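Local coordinates for Aln2 (Streptomyces sp. CM020, PDB 6P7L), which belongs to the NTF2-like superfamily, in the SnoaL-like family, and probably takes part in biosynthesis of the polyketide antibiotic alnumycin, at residues G92-A97 and V124-A129. Sequence-based numbering, arbitrary orientation.
Sequences GRFDGA and VTVTSA
A97 and V126 form the tight part of this contact. The methyl of A97 points at the strand, with A97 CB 3.6 Å from V126 CG1. A97 CB also sits 3.4 Å from the backbone oxygen T127 O, and S128 CA is close by. The other methyl of V126 meets the ring of F94, with V126 CG2 3.8 Å from F94 CD1. With chi1 at -172°, V126 turns CG1 away from its own N, where it touches both A97 CB and the ring. V124 CG1 reaches the same ring more loosely, 4.1 Å from F94 CE1. Here the loop after helix 80-90 folds over the end of strand 116-127 in the curved sheet of the NTF2-like fold. A type I' turn from F94 to A97 reverses the chain just before strand 98-110, and A97 N hydrogen-bonds F94 O at 2.9 Å. The outer side is looser. D95 is not modelled beyond CB, and G96 O hydrogen-bonds R169 of the second subunit. R93 is exposed and only grazes V124, with R93 NH2 4.4 Å from V124 CG2. F94 CZ sits over the centre of one face of the R93 guanidinium. R93 NH2 makes a salt bridge to E136, and NH1 hydrogen-bonds A90 O.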
loop_
_atom_site.group_PDB
_atom_site.type_symbol
_atom_site.label_atom_id
_atom_site.label_comp_id
_atom_site.label_asym_id
_atom_site.label_seq_id
_atom_site.Cartn_x
_atom_site.Cartn_y
_atom_site.Cartn_z
ATOM N N GLY A 92 4.352 12.100 -20.865
ATOM C CA GLY A 92 4.503 13.515 -21.117
ATOM C C GLY A 92 3.704 14.375 -20.156
ATOM O O GLY A 92 4.074 15.514 -19.885
ATOM N N ARG A 93 2.610 13.839 -19.615
ATOM C CA ARG A 93 1.760 14.609 -18.711
ATOM C C ARG A 93 2.481 15.002 -17.431
ATOM O O ARG A 93 2.001 15.889 -16.727
ATOM C CB ARG A 93 0.486 13.834 -18.397
ATOM C CG ARG A 93 0.583 12.782 -17.330
ATOM C CD ARG A 93 -0.708 12.041 -17.273
ATOM N NE ARG A 93 -0.829 11.026 -16.230
ATOM C CZ ARG A 93 -0.390 9.775 -16.330
ATOM N NH1 ARG A 93 0.249 9.365 -17.415
ATOM N NH2 ARG A 93 -0.587 8.924 -15.333
ATOM N N PHE A 94 3.598 14.350 -17.101
ATOM C CA PHE A 94 4.313 14.648 -15.860
ATOM C C PHE A 94 5.268 15.833 -15.970
ATOM O O PHE A 94 5.712 16.341 -14.935
ATOM C CB PHE A 94 5.090 13.411 -15.390
ATOM C CG PHE A 94 4.247 12.175 -15.239
ATOM C CD1 PHE A 94 3.070 12.203 -14.517
ATOM C CD2 PHE A 94 4.646 10.957 -15.802
ATOM C CE1 PHE A 94 2.299 11.055 -14.372
ATOM C CE2 PHE A 94 3.875 9.817 -15.665
ATOM C CZ PHE A 94 2.697 9.858 -14.946
ATOM N N ASP A 95 5.648 16.243 -17.182
ATOM C CA ASP A 95 6.348 17.516 -17.403
ATOM C C ASP A 95 7.671 17.622 -16.641
ATOM O O ASP A 95 8.054 18.695 -16.164
ATOM C CB ASP A 95 5.436 18.693 -17.047
ATOM N N GLY A 96 8.399 16.519 -16.558
ATOM C CA GLY A 96 9.670 16.494 -15.859
ATOM C C GLY A 96 9.586 16.215 -14.366
ATOM O O GLY A 96 10.617 15.984 -13.729
ATOM N N ALA A 97 8.396 16.144 -13.808
ATOM C CA ALA A 97 8.203 15.772 -12.420
ATOM C C ALA A 97 8.234 14.245 -12.313
ATOM O O ALA A 97 8.283 13.520 -13.328
ATOM C CB ALA A 97 6.890 16.343 -11.915
ATOM N N VAL A 124 -1.495 7.563 -8.900
ATOM C CA VAL A 124 -0.172 8.090 -9.213
ATOM C C VAL A 124 -0.011 9.393 -8.452
ATOM O O VAL A 124 -0.871 10.287 -8.542
ATOM C CB VAL A 124 0.016 8.300 -10.722
ATOM C CG1 VAL A 124 1.366 8.895 -11.003
ATOM C CG2 VAL A 124 -0.127 6.965 -11.423
ATOM N N THR A 125 1.086 9.489 -7.698
ATOM C CA THR A 125 1.516 10.771 -7.161
ATOM C C THR A 125 2.537 11.368 -8.119
ATOM O O THR A 125 3.325 10.651 -8.740
ATOM C CB THR A 125 2.112 10.657 -5.753
ATOM O OG1 THR A 125 3.203 9.754 -5.744
ATOM C CG2 THR A 125 1.057 10.154 -4.722
ATOM N N VAL A 126 2.538 12.693 -8.224
ATOM C CA VAL A 126 3.495 13.389 -9.080
ATOM C C VAL A 126 4.195 14.462 -8.261
ATOM O O VAL A 126 3.569 15.451 -7.866
ATOM C CB VAL A 126 2.831 14.003 -10.312
ATOM C CG1 VAL A 126 3.902 14.528 -11.245
ATOM C CG2 VAL A 126 1.940 12.960 -11.015
ATOM N N THR A 127 5.495 14.292 -8.052
ATOM C CA THR A 127 6.285 15.157 -7.188
ATOM C C THR A 127 7.184 16.037 -8.039
ATOM O O THR A 127 7.988 15.536 -8.826
ATOM C CB THR A 127 7.114 14.321 -6.216
ATOM O OG1 THR A 127 6.236 13.619 -5.339
ATOM C CG2 THR A 127 8.010 15.199 -5.365
ATOM N N SER A 128 7.058 17.342 -7.856
ATOM C CA SER A 128 7.798 18.327 -8.631
ATOM C C SER A 128 9.065 18.823 -7.936
ATOM O O SER A 128 9.311 18.581 -6.748
ATOM C CB SER A 128 6.889 19.515 -8.936
ATOM O OG SER A 128 6.872 20.358 -7.794
ATOM N N ALA A 129 9.860 19.566 -8.717
ATOM C CA ALA A 129 11.086 20.178 -8.211
ATOM C C ALA A 129 10.818 21.146 -7.068
ATOM O O ALA A 129 11.707 21.371 -6.243
ATOM C CB ALA A 129 11.821 20.923 -9.338
#